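Local atomic coordinates of bifunctional protein PutA (Bdellovibrio bacteriovorus, PDB entry 5UR2), a protein that probably catalyses the two-step oxidation of proline to glutamate, using a flavin-dependent proline dehydrogenase and an NAD-dependent L-glutamate gamma-semialdehyde dehydrogenase. Residues B[480-485]-B[571-576]; B[577-582]-B[671-676]; B[591-596]-B[644-649]. All blocks are in the same frame, centred on the assembly; numbering follows the deposited sequence.

Interaction 1: residues B[480-485]-B[571-576]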
loop_
_atom_site.group_PDB
_atom_site.type_symbol
_atom_site.label_atom_id
_atom_site.label_comp_id
_atom_site.label_asym_id
_atom_site.label_seq_id
_atom_site.Cartn_x
_atom_site.Cartn_y
_atom_site.Cartn_z
ATOM N N GLU B 480 -11.248 -28.078 31.806
ATOM C CA GLU B 480 -11.388 -27.793 33.230
ATOM C C GLU B 480 -11.343 -26.297 33.513
ATOM O O GLU B 480 -12.133 -25.797 34.322
ATOM C CB GLU B 480 -10.301 -28.517 34.021
ATOM C CG GLU B 480 -10.508 -30.016 34.105
ATOM C CD GLU B 480 -9.279 -30.748 34.630
ATOM O OE1 GLU B 480 -8.160 -30.178 34.587
ATOM O OE2 GLU B 480 -9.442 -31.891 35.101
ATOM N N LYS B 481 -10.417 -25.575 32.873
ATOM C CA LYS B 481 -10.364 -24.122 33.024
ATOM C C LYS B 481 -11.641 -23.476 32.519
ATOM O O LYS B 481 -12.110 -22.483 33.091
ATOM C CB LYS B 481 -9.152 -23.545 32.283
ATOM C CG LYS B 481 -7.834 -23.871 32.973
ATOM C CD LYS B 481 -6.634 -23.266 32.250
ATOM C CE LYS B 481 -5.334 -23.652 32.953
ATOM N NZ LYS B 481 -4.679 -24.816 32.318
ATOM N N MET B 482 -12.208 -24.018 31.437
ATOM C CA MET B 482 -13.452 -23.480 30.899
ATOM C C MET B 482 -14.585 -23.665 31.893
ATOM O O MET B 482 -15.347 -22.730 32.165
ATOM C CB MET B 482 -13.785 -24.164 29.572
ATOM C CG MET B 482 -14.906 -23.522 28.810
ATOM S SD MET B 482 -14.399 -21.857 28.289
ATOM C CE MET B 482 -15.402 -20.852 29.395
ATOM N N LEU B 483 -14.692 -24.869 32.463
ATOM C CA LEU B 483 -15.726 -25.137 33.458
ATOM C C LEU B 483 -15.484 -24.321 34.721
ATOM O O LEU B 483 -16.431 -23.846 35.354
ATOM C CB LEU B 483 -15.770 -26.639 33.771
ATOM C CG LEU B 483 -16.271 -27.550 32.639
ATOM C CD1 LEU B 483 -15.962 -29.040 32.883
ATOM C CD2 LEU B 483 -17.777 -27.385 32.541
ATOM N N LYS B 484 -14.220 -24.133 35.094
ATOM C CA LYS B 484 -13.925 -23.274 36.231
ATOM C C LYS B 484 -14.342 -21.832 35.947
ATOM O O LYS B 484 -14.985 -21.186 36.787
ATOM C CB LYS B 484 -12.432 -23.352 36.552
ATOM C CG LYS B 484 -11.997 -22.517 37.726
ATOM C CD LYS B 484 -10.490 -22.476 37.804
ATOM C CE LYS B 484 -10.026 -21.321 38.690
ATOM N NZ LYS B 484 -8.547 -21.279 38.856
ATOM N N ALA B 485 -14.018 -21.320 34.749
ATOM C CA ALA B 485 -14.368 -19.944 34.408
ATOM C C ALA B 485 -15.881 -19.751 34.345
ATOM O O ALA B 485 -16.397 -18.699 34.747
ATOM C CB ALA B 485 -13.729 -19.546 33.068
ATOM N N ASP B 571 -6.488 -13.535 30.026
ATOM C CA ASP B 571 -7.824 -13.721 30.581
ATOM C C ASP B 571 -8.737 -14.521 29.647
ATOM O O ASP B 571 -9.966 -14.427 29.747
ATOM C CB ASP B 571 -8.431 -12.364 30.931
ATOM C CG ASP B 571 -7.711 -11.697 32.118
ATOM O OD1 ASP B 571 -6.862 -12.363 32.722
ATOM O OD2 ASP B 571 -7.976 -10.520 32.450
ATOM N N ARG B 572 -8.151 -15.341 28.771
ATOM C CA ARG B 572 -8.905 -15.985 27.702
ATOM C C ARG B 572 -10.159 -16.689 28.210
ATOM O O ARG B 572 -11.254 -16.469 27.683
ATOM C CB ARG B 572 -8.012 -16.971 26.954
ATOM C CG ARG B 572 -8.608 -17.348 25.623
ATOM C CD ARG B 572 -7.921 -18.537 25.033
ATOM N NE ARG B 572 -8.247 -18.716 23.623
ATOM C CZ ARG B 572 -7.403 -18.466 22.627
ATOM N NH1 ARG B 572 -6.181 -18.009 22.882
ATOM N NH2 ARG B 572 -7.778 -18.684 21.376
ATOM N N PHE B 573 -10.025 -17.530 29.240
ATOM C CA PHE B 573 -11.164 -18.324 29.690
ATOM C C PHE B 573 -12.243 -17.455 30.325
ATOM O O PHE B 573 -13.443 -17.706 30.136
ATOM C CB PHE B 573 -10.690 -19.410 30.662
ATOM C CG PHE B 573 -9.904 -20.489 29.987
ATOM C CD1 PHE B 573 -10.550 -21.524 29.340
ATOM C CD2 PHE B 573 -8.523 -20.429 29.939
ATOM C CE1 PHE B 573 -9.832 -22.498 28.682
ATOM C CE2 PHE B 573 -7.796 -21.407 29.289
ATOM C CZ PHE B 573 -8.449 -22.444 28.657
ATOM N N LYS B 574 -11.843 -16.425 31.075
ATOM C CA LYS B 574 -12.831 -15.530 31.670
ATOM C C LYS B 574 -13.606 -14.784 30.581
ATOM O O LYS B 574 -14.822 -14.567 30.698
ATOM C CB LYS B 574 -12.120 -14.570 32.635
ATOM C CG LYS B 574 -13.029 -13.733 33.522
ATOM C CD LYS B 574 -12.224 -12.836 34.472
ATOM C CE LYS B 574 -13.140 -12.024 35.414
ATOM N NZ LYS B 574 -13.867 -10.901 34.733
ATOM N N LEU B 575 -12.923 -14.440 29.483
ATOM C CA LEU B 575 -13.566 -13.745 28.371
ATOM C C LEU B 575 -14.513 -14.665 27.616
ATOM O O LEU B 575 -15.583 -14.229 27.180
ATOM C CB LEU B 575 -12.511 -13.165 27.427
ATOM C CG LEU B 575 -11.642 -12.075 28.054
ATOM C CD1 LEU B 575 -10.486 -11.663 27.145
ATOM C CD2 LEU B 575 -12.527 -10.880 28.399
ATOM N N ILE B 576 -14.142 -15.934 27.441
ATOM C CA ILE B 576 -15.062 -16.879 26.812
ATOM C C ILE B 576 -16.328 -17.011 27.639
ATOM O O ILE B 576 -17.449 -16.901 27.123
ATOM C CB ILE B 576 -14.394 -18.250 26.613
ATOM C CG1 ILE B 576 -13.301 -18.158 25.562
ATOM C CG2 ILE B 576 -15.434 -19.293 26.216
ATOM C CD1 ILE B 576 -12.473 -19.435 25.432
#
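M482 and K481 both pack on F573 in a helix-helix contact between 476-491 and 572-583 that contains a Met-aromatic pair; the axes of the two short segments cross at -54° and approach to 8.7 Å. M482 can be followed outward. Its CB brushes the ring, 4.2 Å from F573 CD1. CG lies anti to the backbone N (chi1 -170°), and bends at the next two torsions turn the chain across I576 at roughly a right angle. SD sits at the edge of the aromatic ring, 5.3 Å from the F573 centroid, and packs on I576 CG2 at 3.5 Å. The terminal CE meets the same methyl and also approaches the carbonyl oxygen of F573. K481 covers one face of the ring: its CB stands 3.6 Å from the F573 centroid and only 3° off the ring normal, a CH-pi contact centred on the face. Farther along, K481 CD lies 3.7 Å from F573 CE2. L471 and W587 add to the apolar surroundings, touching F573 and M482 respectively. One turn after K481, A485 faces the other helix, its CA 5.4 Å from K574 CA, and its CB lies 3.5 Å from F573 O.

Interaction 2: residues B[577-582]-B[671-676]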
loop_
_atom_site.group_PDB
_atom_site.type_symbol
_atom_site.label_atom_id
_atom_site.label_comp_id
_atom_site.label_asym_id
_atom_site.label_seq_id
_atom_site.Cartn_x
_atom_site.Cartn_y
_atom_site.Cartn_z
ATOM N N ALA B 577 -16.164 -17.231 28.943
ATOM C CA ALA B 577 -17.322 -17.480 29.793
ATOM C C ALA B 577 -18.332 -16.341 29.702
ATOM O O ALA B 577 -19.543 -16.588 29.634
ATOM C CB ALA B 577 -16.880 -17.708 31.241
ATOM N N THR B 578 -17.851 -15.092 29.638
ATOM C CA THR B 578 -18.771 -13.957 29.547
ATOM C C THR B 578 -19.618 -14.031 28.280
ATOM O O THR B 578 -20.826 -13.738 28.299
ATOM C CB THR B 578 -18.004 -12.638 29.577
ATOM O OG1 THR B 578 -17.145 -12.617 30.714
ATOM C CG2 THR B 578 -19.002 -11.425 29.636
ATOM N N GLN B 579 -18.989 -14.378 27.165
ATOM C CA GLN B 579 -19.711 -14.486 25.905
ATOM C C GLN B 579 -20.660 -15.677 25.910
ATOM O O GLN B 579 -21.758 -15.604 25.344
ATOM C CB GLN B 579 -18.728 -14.590 24.747
ATOM C CG GLN B 579 -17.782 -13.434 24.683
ATOM C CD GLN B 579 -17.197 -13.293 23.305
ATOM O OE1 GLN B 579 -17.676 -13.926 22.363
ATOM N NE2 GLN B 579 -16.150 -12.481 23.175
ATOM N N VAL B 580 -20.256 -16.786 26.525
ATOM C CA VAL B 580 -21.162 -17.929 26.622
ATOM C C VAL B 580 -22.440 -17.530 27.356
ATOM O O VAL B 580 -23.555 -17.808 26.896
ATOM C CB VAL B 580 -20.461 -19.115 27.311
ATOM C CG1 VAL B 580 -21.479 -20.186 27.717
ATOM C CG2 VAL B 580 -19.419 -19.694 26.377
ATOM N N LEU B 581 -22.300 -16.831 28.481
ATOM C CA LEU B 581 -23.460 -16.568 29.334
ATOM C C LEU B 581 -24.282 -15.368 28.858
ATOM O O LEU B 581 -25.514 -15.427 28.876
ATOM C CB LEU B 581 -23.010 -16.366 30.787
ATOM C CG LEU B 581 -22.402 -17.577 31.510
ATOM C CD1 LEU B 581 -21.832 -17.173 32.842
ATOM C CD2 LEU B 581 -23.496 -18.622 31.721
ATOM N N GLU B 582 -23.636 -14.270 28.436
ATOM C CA GLU B 582 -24.391 -13.068 28.091
ATOM C C GLU B 582 -24.960 -13.121 26.679
ATOM O O GLU B 582 -26.058 -12.618 26.437
ATOM C CB GLU B 582 -23.522 -11.811 28.231
ATOM C CG GLU B 582 -24.320 -10.535 28.069
ATOM C CD GLU B 582 -23.463 -9.281 27.952
ATOM O OE1 GLU B 582 -22.274 -9.383 27.604
ATOM O OE2 GLU B 582 -23.977 -8.171 28.216
ATOM N N THR B 671 -23.234 -5.724 26.599
ATOM C CA THR B 671 -22.461 -4.708 27.307
ATOM C C THR B 671 -21.618 -5.290 28.441
ATOM O O THR B 671 -20.562 -4.735 28.763
ATOM C CB THR B 671 -23.396 -3.607 27.799
ATOM O OG1 THR B 671 -24.007 -2.982 26.661
ATOM C CG2 THR B 671 -22.636 -2.559 28.612
ATOM N N VAL B 672 -22.021 -6.409 29.040
ATOM C CA VAL B 672 -21.119 -7.070 29.990
ATOM C C VAL B 672 -19.818 -7.477 29.301
ATOM O O VAL B 672 -18.724 -7.315 29.861
ATOM C CB VAL B 672 -21.807 -8.275 30.662
ATOM C CG1 VAL B 672 -20.857 -8.956 31.615
ATOM C CG2 VAL B 672 -23.038 -7.826 31.404
ATOM N N VAL B 673 -19.901 -7.976 28.064
ATOM C CA VAL B 673 -18.672 -8.285 27.327
ATOM C C VAL B 673 -17.841 -7.024 27.142
ATOM O O VAL B 673 -16.624 -7.007 27.383
ATOM C CB VAL B 673 -18.998 -8.943 25.972
ATOM C CG1 VAL B 673 -17.735 -9.072 25.101
ATOM C CG2 VAL B 673 -19.620 -10.312 26.183
ATOM N N ALA B 674 -18.488 -5.945 26.710
ATOM C CA ALA B 674 -17.762 -4.709 26.424
ATOM C C ALA B 674 -17.205 -4.079 27.693
ATOM O O ALA B 674 -16.166 -3.408 27.656
ATOM C CB ALA B 674 -18.671 -3.743 25.682
ATOM N N TRP B 675 -17.906 -4.256 28.812
ATOM C CA TRP B 675 -17.390 -3.826 30.104
ATOM C C TRP B 675 -16.061 -4.506 30.398
ATOM O O TRP B 675 -15.093 -3.850 30.807
ATOM C CB TRP B 675 -18.454 -4.125 31.159
ATOM C CG TRP B 675 -18.093 -4.088 32.622
ATOM C CD1 TRP B 675 -17.982 -5.165 33.457
ATOM C CD2 TRP B 675 -17.896 -2.925 33.439
ATOM N NE1 TRP B 675 -17.715 -4.745 34.744
ATOM C CE2 TRP B 675 -17.655 -3.375 34.758
ATOM C CE3 TRP B 675 -17.895 -1.545 33.184
ATOM C CZ2 TRP B 675 -17.399 -2.495 35.815
ATOM C CZ3 TRP B 675 -17.649 -0.672 34.238
ATOM C CH2 TRP B 675 -17.395 -1.153 35.536
ATOM N N GLY B 676 -15.970 -5.809 30.113
ATOM C CA GLY B 676 -14.690 -6.483 30.226
ATOM C C GLY B 676 -13.626 -5.859 29.340
ATOM O O GLY B 676 -12.476 -5.704 29.759
HETATM O O HOH W 1 -25.599 -6.029 28.237
#
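T578 begins the contact with V672 and V673, where helix 572-583 packs nearly antiparallel (165°, closest axis approach 9.3 Å) against helix 671-684. The latter helix is the connection of a beta-alpha-beta crossover, joining the adjacent parallel strands 661-665 and 691-693 in the Rossmann-type part of the aldehyde dehydrogenase fold. T578 divides its two branches by chemistry. CG2, anti to the backbone N, is directed at the two valines, 3.7 Å from V672 CG1 and equally 3.7 Å from V673 CG2, while OG1 is hydrogen-bonded within its own helix to K574 O. Next, Q579 contributes the aliphatic part of its chain: its CG lies 3.9 Å from V673 CG2, the two side chains meeting at about a right angle. The amide end of Q579 passes beyond this pair to D593. A full turn after T578 comes E582, whose extended chain delivers the carboxylate to the first turn of helix 671-684. The two oxygens share the work: OE1 accepts from V673 N at 2.8 Å with an N-H...O angle of 143°, and OE2 accepts from V672 N at 2.8 Å with 150°. Both donors arrive on the syn side, somewhat out of the carboxylate plane. This double grip fixes the rotation of the carboxylate, and the amino end of the helix would be expected to favour its ionised form. T671 N is close to OE2 but badly angled for a direct bond. A water makes the connection instead, donating to E582 OE2 at 2.7 Å and accepting from T671 N at 2.9 Å.

Interaction 3: residues B[591-596]-B[644-649]; sequences DGDIGE and PLAILA
D593 OD2 receives two consecutive backbone N-H groups, L645 N at 3.1 Å and A646 N at 3.0 Å, where the chain turns into helix 646-657. The donors reach this single oxygen from opposite faces of the carboxylate plane, 21° and 35° out of it, both on its syn side. With CG anti to the backbone N (chi1 -156°), D593 is carried across from helix 587-611 to these amides. OD1 forms a salt bridge with K585 while OD2 also takes the amide NE2 of Q579, so the buried carboxylate is satisfied at both atoms; the lysine probably helps to keep it charged. Packing is close around this polar centre, with OD1 of D593 lying 3.6 Å from P644 CD. Helix 587-611 itself is met by A646, whose CB approaches the backbone O of D593 to 3.4 Å. Beside the carboxylate an apolar pair forms: I594 CD1 lies 3.6 Å from L645 CD2, with the Q579 side chain touching both residues. The looser side is formed by E596 and I647, both partly exposed. There E596 runs extended alongside A646, with CB 3.7 Å from A646 CB, and its next atoms stay at similar range from that one methyl. Even OE1 of E596 meets A646 CB, at 3.8 Å, and comes to I647 CG1 only at 4.4 Å, a distance that implies little more than loose van der Waals contact. D593 thus holds the start of helix 646-657 from behind, whereas I647 on that helix is near the predicted active-site residue E746. P644 ends the sequence Pro-Trp-Asn-Phe-Pro, a motif that in aldehyde dehydrogenases runs beside the catalytic pocket.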
loop_
_atom_site.group_PDB
_atom_site.type_symbol
_atom_site.label_atom_id
_atom_site.label_comp_id
_atom_site.label_asym_id
_atom_site.label_seq_id
_atom_site.Cartn_x
_atom_site.Cartn_y
_atom_site.Cartn_z
ATOM N N ASP B 591 -14.544 -18.782 21.830
ATOM C CA ASP B 591 -13.080 -18.854 21.753
ATOM C C ASP B 591 -12.560 -18.217 20.468
ATOM O O ASP B 591 -11.579 -17.463 20.487
ATOM C CB ASP B 591 -12.605 -20.308 21.841
ATOM C CG ASP B 591 -11.088 -20.443 21.708
ATOM O OD1 ASP B 591 -10.340 -19.655 22.324
ATOM O OD2 ASP B 591 -10.648 -21.328 20.962
ATOM N N GLY B 592 -13.191 -18.542 19.339
ATOM C CA GLY B 592 -12.841 -17.882 18.095
ATOM C C GLY B 592 -13.011 -16.375 18.179
ATOM O O GLY B 592 -12.245 -15.626 17.560
ATOM N N ASP B 593 -14.007 -15.913 18.952
ATOM C CA ASP B 593 -14.214 -14.474 19.127
ATOM C C ASP B 593 -13.029 -13.823 19.830
ATOM O O ASP B 593 -12.565 -12.750 19.422
ATOM C CB ASP B 593 -15.506 -14.203 19.900
ATOM C CG ASP B 593 -16.070 -12.792 19.621
ATOM O OD1 ASP B 593 -16.818 -12.645 18.643
ATOM O OD2 ASP B 593 -15.734 -11.825 20.344
ATOM N N ILE B 594 -12.531 -14.453 20.897
ATOM C CA ILE B 594 -11.360 -13.920 21.589
ATOM C C ILE B 594 -10.150 -13.907 20.659
ATOM O O ILE B 594 -9.370 -12.939 20.635
ATOM C CB ILE B 594 -11.065 -14.726 22.868
ATOM C CG1 ILE B 594 -12.336 -14.948 23.691
ATOM C CG2 ILE B 594 -10.002 -14.040 23.678
ATOM C CD1 ILE B 594 -13.145 -13.706 23.964
ATOM N N GLY B 595 -9.966 -14.984 19.888
ATOM C CA GLY B 595 -8.833 -15.028 18.972
ATOM C C GLY B 595 -8.883 -13.912 17.942
ATOM O O GLY B 595 -7.869 -13.271 17.646
ATOM N N GLU B 596 -10.066 -13.667 17.384
ATOM C CA GLU B 596 -10.213 -12.580 16.423
ATOM C C GLU B 596 -9.914 -11.231 17.073
ATOM O O GLU B 596 -9.263 -10.378 16.454
ATOM C CB GLU B 596 -11.618 -12.610 15.807
ATOM C CG GLU B 596 -11.830 -11.631 14.629
ATOM C CD GLU B 596 -13.236 -11.706 14.010
ATOM O OE1 GLU B 596 -13.814 -10.650 13.727
ATOM O OE2 GLU B 596 -13.760 -12.807 13.784
ATOM N N PRO B 644 -19.127 -10.124 20.073
ATOM C CA PRO B 644 -19.244 -9.023 21.047
ATOM C C PRO B 644 -17.920 -8.451 21.525
ATOM O O PRO B 644 -17.907 -7.294 21.957
ATOM C CB PRO B 644 -20.048 -9.653 22.195
ATOM C CG PRO B 644 -19.777 -11.126 22.082
ATOM C CD PRO B 644 -19.601 -11.412 20.614
ATOM N N LEU B 645 -16.812 -9.193 21.463
ATOM C CA LEU B 645 -15.509 -8.604 21.779
ATOM C C LEU B 645 -14.720 -8.253 20.526
ATOM O O LEU B 645 -14.124 -7.170 20.459
ATOM C CB LEU B 645 -14.663 -9.545 22.657
ATOM C CG LEU B 645 -13.319 -9.041 23.220
ATOM C CD1 LEU B 645 -13.549 -7.951 24.289
ATOM C CD2 LEU B 645 -12.444 -10.161 23.765
ATOM N N ALA B 646 -14.731 -9.143 19.524
ATOM C CA ALA B 646 -13.825 -9.025 18.384
ATOM C C ALA B 646 -14.120 -7.777 17.549
ATOM O O ALA B 646 -13.226 -6.963 17.300
ATOM C CB ALA B 646 -13.888 -10.296 17.523
ATOM N N ILE B 647 -15.363 -7.613 17.086
ATOM C CA ILE B 647 -15.662 -6.499 16.190
ATOM C C ILE B 647 -15.497 -5.167 16.925
ATOM O O ILE B 647 -14.826 -4.249 16.442
ATOM C CB ILE B 647 -17.064 -6.661 15.580
ATOM C CG1 ILE B 647 -17.048 -7.840 14.589
ATOM C CG2 ILE B 647 -17.502 -5.352 14.914
ATOM C CD1 ILE B 647 -18.372 -8.108 13.836
ATOM N N LEU B 648 -16.068 -5.071 18.123
ATOM C CA LEU B 648 -15.869 -3.908 18.974
ATOM C C LEU B 648 -14.381 -3.616 19.182
ATOM O O LEU B 648 -13.935 -2.476 19.013
ATOM C CB LEU B 648 -16.581 -4.135 20.316
ATOM C CG LEU B 648 -16.352 -3.074 21.391
ATOM C CD1 LEU B 648 -16.906 -1.718 20.956
ATOM C CD2 LEU B 648 -16.922 -3.513 22.733
ATOM N N ALA B 649 -13.588 -4.638 19.528
ATOM C CA ALA B 649 -12.155 -4.398 19.757
ATOM C C ALA B 649 -11.434 -3.948 18.485
ATOM O O ALA B 649 -10.559 -3.071 18.533
ATOM C CB ALA B 649 -11.482 -5.646 20.320
#

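In the fold
Helix 572-583 is common to interactions 1 and 2; their centres lie 12 Å apart, and the contacts touch where M482 CE is 3.7 Å from A577 N. Helix 587-611 follows it in the chain and carries interaction 3, nested inside the loop closed by interaction 2, with 11 Å between their centres. A salt bridge from R572 NE to D591 OD1 (2.6 Å) joins interactions 1 and 3; A674 CB against L648 CD2 at 3.4 Å joins 2 and 3. Interaction 3 comes nearest the predicted catalytic residues: the I647 side chain is about 5 Å from that of E746 and about 7 Å from that of C780. The modified flavin occupies the separate proline dehydrogenase barrel.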